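Long-range contact in hypothetical protein (Staphylococcus aureus subsp. aureus Mu50, PDB 4PEO), which is very probably the essential cysteine protease Prp, which removes the N-terminal nine residues of ribosomal protein bL27 and also trims phage 80alpha capsid and scaffold proteins: residues S44-D57 against I69-L83. Sequence-based numbering, arbitrary orientation.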
loop_
_atom_site.group_PDB
_atom_site.type_symbol
_atom_site.label_atom_id
_atom_site.label_comp_id
_atom_site.label_asym_id
_atom_site.label_seq_id
_atom_site.Cartn_x
_atom_site.Cartn_y
_atom_site.Cartn_z
ATOM N N SER B 44 -4.265 -2.675 -1.516
ATOM C CA SER B 44 -3.271 -3.476 -2.251
ATOM C C SER B 44 -3.928 -4.453 -3.209
ATOM O O SER B 44 -3.468 -4.578 -4.341
ATOM C CB SER B 44 -2.322 -4.194 -1.303
ATOM O OG SER B 44 -1.633 -3.214 -0.547
ATOM N N VAL B 45 -5.044 -5.099 -2.786
ATOM C CA VAL B 45 -5.792 -6.012 -3.669
ATOM C C VAL B 45 -6.313 -5.222 -4.884
ATOM O O VAL B 45 -6.120 -5.658 -6.022
ATOM C CB VAL B 45 -6.932 -6.738 -2.895
ATOM C CG1 VAL B 45 -7.813 -7.566 -3.848
ATOM C CG2 VAL B 45 -6.353 -7.629 -1.804
ATOM N N ASN B 46 -6.913 -4.038 -4.643
ATOM C CA ASN B 46 -7.405 -3.195 -5.731
ATOM C C ASN B 46 -6.277 -2.773 -6.678
ATOM O O ASN B 46 -6.499 -2.691 -7.891
ATOM C CB ASN B 46 -8.132 -1.979 -5.191
ATOM C CG ASN B 46 -9.485 -2.301 -4.599
ATOM O OD1 ASN B 46 -10.040 -3.388 -4.779
ATOM N ND2 ASN B 46 -10.046 -1.356 -3.872
ATOM N N ALA B 47 -5.067 -2.538 -6.129
ATOM C CA ALA B 47 -3.902 -2.151 -6.938
ATOM C C ALA B 47 -3.428 -3.329 -7.805
ATOM O O ALA B 47 -3.092 -3.129 -8.979
ATOM C CB ALA B 47 -2.765 -1.659 -6.041
ATOM N N ILE B 48 -3.401 -4.550 -7.245
ATOM C CA ILE B 48 -2.980 -5.706 -8.047
ATOM C C ILE B 48 -3.926 -5.848 -9.259
ATOM O O ILE B 48 -3.470 -5.981 -10.397
ATOM C CB ILE B 48 -2.945 -7.016 -7.208
ATOM C CG1 ILE B 48 -1.823 -6.982 -6.156
ATOM C CG2 ILE B 48 -2.819 -8.262 -8.141
ATOM C CD1 ILE B 48 -1.941 -8.117 -5.051
ATOM N N ILE B 49 -5.243 -5.800 -8.992
ATOM C CA ILE B 49 -6.280 -5.943 -10.024
ATOM C C ILE B 49 -6.265 -4.800 -11.050
ATOM O O ILE B 49 -6.366 -5.051 -12.254
ATOM C CB ILE B 49 -7.671 -6.190 -9.356
ATOM C CG1 ILE B 49 -7.664 -7.540 -8.591
ATOM C CG2 ILE B 49 -8.824 -6.142 -10.380
ATOM C CD1 ILE B 49 -8.801 -7.726 -7.537
ATOM N N GLY B 50 -6.117 -3.573 -10.569
ATOM C CA GLY B 50 -6.135 -2.393 -11.420
ATOM C C GLY B 50 -4.857 -2.068 -12.167
ATOM O O GLY B 50 -4.919 -1.475 -13.248
ATOM N N LEU B 51 -3.690 -2.441 -11.608
ATOM C CA LEU B 51 -2.388 -2.077 -12.190
ATOM C C LEU B 51 -1.602 -3.190 -12.857
ATOM O O LEU B 51 -0.594 -2.898 -13.509
ATOM C CB LEU B 51 -1.493 -1.401 -11.132
ATOM C CG LEU B 51 -2.098 -0.196 -10.380
ATOM C CD1 LEU B 51 -1.215 0.220 -9.218
ATOM C CD2 LEU B 51 -2.371 0.985 -11.318
ATOM N N THR B 52 -1.999 -4.452 -12.633
ATOM C CA THR B 52 -1.292 -5.626 -13.166
ATOM C C THR B 52 -2.256 -6.572 -13.886
ATOM O O THR B 52 -3.476 -6.404 -13.791
ATOM C CB THR B 52 -0.539 -6.405 -12.041
ATOM O OG1 THR B 52 -1.436 -7.331 -11.405
ATOM C CG2 THR B 52 0.108 -5.496 -10.982
ATOM N N SER B 53 -1.700 -7.619 -14.528
ATOM C CA SER B 53 -2.477 -8.663 -15.205
ATOM C C SER B 53 -2.840 -9.805 -14.230
ATOM O O SER B 53 -3.572 -10.725 -14.599
ATOM C CB SER B 53 -1.685 -9.225 -16.385
ATOM O OG SER B 53 -0.445 -9.754 -15.936
ATOM N N GLU B 54 -2.315 -9.756 -12.991
ATOM C CA GLU B 54 -2.592 -10.794 -12.001
ATOM C C GLU B 54 -4.014 -10.679 -11.439
ATOM O O GLU B 54 -4.482 -9.579 -11.133
ATOM C CB GLU B 54 -1.530 -10.765 -10.886
ATOM C CG GLU B 54 -1.906 -11.457 -9.575
ATOM C CD GLU B 54 -1.958 -12.974 -9.544
ATOM O OE1 GLU B 54 -1.920 -13.611 -10.622
ATOM O OE2 GLU B 54 -2.072 -13.527 -8.427
ATOM N N ARG B 55 -4.698 -11.821 -11.323
ATOM C CA ARG B 55 -6.045 -11.892 -10.756
ATOM C C ARG B 55 -5.998 -12.902 -9.625
ATOM O O ARG B 55 -6.130 -14.111 -9.854
ATOM C CB ARG B 55 -7.112 -12.240 -11.816
ATOM C CG ARG B 55 -7.236 -11.195 -12.925
ATOM C CD ARG B 55 -7.774 -9.869 -12.424
ATOM N NE ARG B 55 -7.874 -8.879 -13.496
ATOM C CZ ARG B 55 -6.918 -8.009 -13.813
ATOM N NH1 ARG B 55 -5.772 -7.996 -13.143
ATOM N NH2 ARG B 55 -7.098 -7.153 -14.809
ATOM N N PRO B 56 -5.685 -12.433 -8.400
ATOM C CA PRO B 56 -5.570 -13.378 -7.279
ATOM C C PRO B 56 -6.882 -14.058 -6.952
ATOM O O PRO B 56 -7.960 -13.517 -7.241
ATOM C CB PRO B 56 -5.122 -12.503 -6.101
ATOM C CG PRO B 56 -4.658 -11.206 -6.702
ATOM C CD PRO B 56 -5.474 -11.039 -7.957
ATOM N N ASP B 57 -6.787 -15.229 -6.322
ATOM C CA ASP B 57 -7.948 -15.998 -5.883
ATOM C C ASP B 57 -8.271 -15.473 -4.482
ATOM O O ASP B 57 -7.461 -15.639 -3.561
ATOM C CB ASP B 57 -7.591 -17.495 -5.878
ATOM C CG ASP B 57 -8.718 -18.484 -5.666
ATOM O OD1 ASP B 57 -9.864 -18.043 -5.420
ATOM O OD2 ASP B 57 -8.456 -19.700 -5.745
ATOM N N ILE B 69 -5.974 -13.940 0.291
ATOM C CA ILE B 69 -5.441 -13.611 -1.023
ATOM C C ILE B 69 -4.536 -14.775 -1.405
ATOM O O ILE B 69 -3.541 -15.027 -0.720
ATOM C CB ILE B 69 -4.617 -12.295 -1.034
ATOM C CG1 ILE B 69 -5.394 -11.102 -0.436
ATOM C CG2 ILE B 69 -4.074 -12.022 -2.450
ATOM C CD1 ILE B 69 -4.445 -9.937 0.034
ATOM N N ARG B 70 -4.853 -15.463 -2.494
ATOM C CA ARG B 70 -3.988 -16.520 -2.986
ATOM C C ARG B 70 -3.440 -16.081 -4.342
ATOM O O ARG B 70 -4.224 -15.809 -5.260
ATOM C CB ARG B 70 -4.746 -17.859 -3.079
ATOM C CG ARG B 70 -4.060 -18.909 -3.947
ATOM C CD ARG B 70 -2.827 -19.520 -3.312
ATOM N NE ARG B 70 -2.273 -20.586 -4.156
ATOM C CZ ARG B 70 -1.260 -21.376 -3.807
ATOM N NH1 ARG B 70 -0.693 -21.253 -2.611
ATOM N NH2 ARG B 70 -0.824 -22.310 -4.640
ATOM N N SER B 71 -2.099 -15.999 -4.471
ATOM C CA SER B 71 -1.492 -15.610 -5.745
ATOM C C SER B 71 -1.723 -16.685 -6.789
ATOM O O SER B 71 -1.667 -17.893 -6.485
ATOM C CB SER B 71 0.006 -15.353 -5.585
ATOM O OG SER B 71 0.208 -14.324 -4.625
ATOM N N VAL B 72 -2.024 -16.247 -8.014
ATOM C CA VAL B 72 -2.230 -17.181 -9.126
ATOM C C VAL B 72 -0.949 -17.217 -9.967
ATOM O O VAL B 72 -0.344 -18.283 -10.119
ATOM C CB VAL B 72 -3.522 -16.901 -9.932
ATOM C CG1 VAL B 72 -3.601 -17.808 -11.166
ATOM C CG2 VAL B 72 -4.754 -17.095 -9.051
ATOM N N ASP B 73 -0.522 -16.059 -10.482
ATOM C CA ASP B 73 0.723 -15.957 -11.232
ATOM C C ASP B 73 1.789 -15.436 -10.268
ATOM O O ASP B 73 1.971 -14.216 -10.140
ATOM C CB ASP B 73 0.569 -15.046 -12.472
ATOM C CG ASP B 73 1.835 -14.876 -13.308
ATOM O OD1 ASP B 73 2.825 -15.598 -13.051
ATOM O OD2 ASP B 73 1.842 -14.005 -14.200
ATOM N N THR B 74 2.495 -16.359 -9.588
ATOM C CA THR B 74 3.554 -16.002 -8.626
ATOM C C THR B 74 4.780 -15.390 -9.323
ATOM O O THR B 74 5.645 -14.812 -8.660
ATOM C CB THR B 74 3.958 -17.213 -7.754
ATOM O OG1 THR B 74 4.506 -18.230 -8.590
ATOM C CG2 THR B 74 2.813 -17.748 -6.903
ATOM N N ASN B 75 4.862 -15.522 -10.655
ATOM C CA ASN B 75 5.971 -14.960 -11.412
ATOM C C ASN B 75 5.657 -13.567 -11.968
ATOM O O ASN B 75 6.449 -13.016 -12.737
ATOM C CB ASN B 75 6.465 -15.919 -12.489
ATOM C CG ASN B 75 6.857 -17.277 -11.968
ATOM O OD1 ASN B 75 7.715 -17.457 -11.087
ATOM N ND2 ASN B 75 6.193 -18.265 -12.500
ATOM N N ASN B 76 4.522 -12.985 -11.557
ATOM C CA ASN B 76 4.171 -11.630 -11.953
ATOM C C ASN B 76 4.940 -10.694 -11.015
ATOM O O ASN B 76 4.552 -10.520 -9.858
ATOM C CB ASN B 76 2.653 -11.385 -11.878
ATOM C CG ASN B 76 2.252 -10.044 -12.450
ATOM O OD1 ASN B 76 2.780 -8.989 -12.080
ATOM N ND2 ASN B 76 1.338 -10.056 -13.399
ATOM N N ASP B 77 6.049 -10.120 -11.509
ATOM C CA ASP B 77 6.903 -9.252 -10.706
ATOM C C ASP B 77 6.178 -8.040 -10.139
ATOM O O ASP B 77 6.464 -7.633 -9.014
ATOM C CB ASP B 77 8.144 -8.822 -11.499
ATOM C CG ASP B 77 9.135 -9.945 -11.792
ATOM O OD1 ASP B 77 8.992 -11.048 -11.200
ATOM O OD2 ASP B 77 10.076 -9.710 -12.568
ATOM N N GLU B 78 5.234 -7.470 -10.903
ATOM C CA GLU B 78 4.488 -6.285 -10.458
ATOM C C GLU B 78 3.563 -6.637 -9.286
ATOM O O GLU B 78 3.585 -5.940 -8.269
ATOM C CB GLU B 78 3.678 -5.690 -11.609
ATOM C CG GLU B 78 4.494 -4.938 -12.644
ATOM C CD GLU B 78 3.627 -4.217 -13.658
ATOM O OE1 GLU B 78 2.609 -4.798 -14.106
ATOM O OE2 GLU B 78 3.964 -3.061 -14.000
ATOM N N ALA B 79 2.781 -7.736 -9.403
ATOM C CA ALA B 79 1.891 -8.177 -8.315
ATOM C C ALA B 79 2.749 -8.536 -7.086
ATOM O O ALA B 79 2.382 -8.181 -5.971
ATOM C CB ALA B 79 1.075 -9.390 -8.760
ATOM N N GLN B 80 3.915 -9.189 -7.300
ATOM C CA GLN B 80 4.812 -9.541 -6.190
ATOM C C GLN B 80 5.342 -8.286 -5.482
ATOM O O GLN B 80 5.358 -8.245 -4.244
ATOM C CB GLN B 80 5.954 -10.437 -6.662
ATOM C CG GLN B 80 5.490 -11.889 -6.912
ATOM C CD GLN B 80 5.047 -12.568 -5.627
ATOM O OE1 GLN B 80 5.779 -12.586 -4.641
ATOM N NE2 GLN B 80 3.855 -13.160 -5.604
ATOM N N LEU B 81 5.705 -7.251 -6.255
ATOM C CA LEU B 81 6.160 -5.986 -5.658
ATOM C C LEU B 81 5.036 -5.357 -4.824
ATOM O O LEU B 81 5.293 -4.852 -3.730
ATOM C CB LEU B 81 6.636 -4.997 -6.733
ATOM C CG LEU B 81 7.184 -3.672 -6.216
ATOM C CD1 LEU B 81 8.405 -3.880 -5.314
ATOM C CD2 LEU B 81 7.522 -2.742 -7.360
ATOM N N ILE B 82 3.793 -5.389 -5.325
ATOM C CA ILE B 82 2.649 -4.848 -4.579
ATOM C C ILE B 82 2.446 -5.620 -3.272
ATOM O O ILE B 82 2.219 -5.017 -2.219
ATOM C CB ILE B 82 1.377 -4.801 -5.467
ATOM C CG1 ILE B 82 1.591 -3.791 -6.636
ATOM C CG2 ILE B 82 0.147 -4.399 -4.618
ATOM C CD1 ILE B 82 0.480 -3.835 -7.718
ATOM N N LEU B 83 2.571 -6.955 -3.322
ATOM C CA LEU B 83 2.431 -7.772 -2.111
ATOM C C LEU B 83 3.549 -7.476 -1.108
ATOM O O LEU B 83 3.276 -7.355 0.089
ATOM C CB LEU B 83 2.375 -9.264 -2.472
ATOM C CG LEU B 83 1.061 -9.709 -3.139
ATOM C CD1 LEU B 83 1.224 -11.105 -3.755
ATOM C CD2 LEU B 83 -0.105 -9.685 -2.130
HETATM O O HOH W 1 0.770 -2.440 -1.230
HETATM O O HOH W 2 1.061 -7.379 -14.894
HETATM O O HOH W 3 -0.594 -12.205 -6.583
#
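Ile82 lays its CG2 methyl against CG1 of Ile48, 3.6 Å away, while its CD1 meets CG2 of Thr52 tip to tip at 3.7 Å. Beside this pair, the Ile48 side chain crosses that of Leu83 at about a right angle. The short helical segments run nearly antiparallel (165°), with axes 9.6 Å apart at closest approach. Where helix 36-51 ends, Thr52 OG1 accepts from Glu54 N, making an ST turn, and itself donates to Ile48 O. With CG anti to the backbone N (chi1 161°) and a bend at chi2, Glu54 passes over Ala79, Glu54 CB lying 3.6 Å from Ala79 CB. Glu54 OE2 accepts from Val72 N through its syn lone pair at 2.8 Å, almost straight at 174°; Asp73 N reaches Glu54 OE1 at 2.8 Å, also from the syn side but tilted out of the carboxylate plane. Two N-H groups thus fix the rotation of this buried carboxylate, and a water links Glu54 OE2 to Ser71 OG, which also bonds Val14 O. Asp57 and Arg70 form an antiparallel hydrogen-bonded pair, Asp57 N to Arg70 O being 2.8 Å. The arrangement joins two antiparallel helices with an edge strand pair of a mixed sheet, a two-layer alpha+beta arrangement within the Prp family fold.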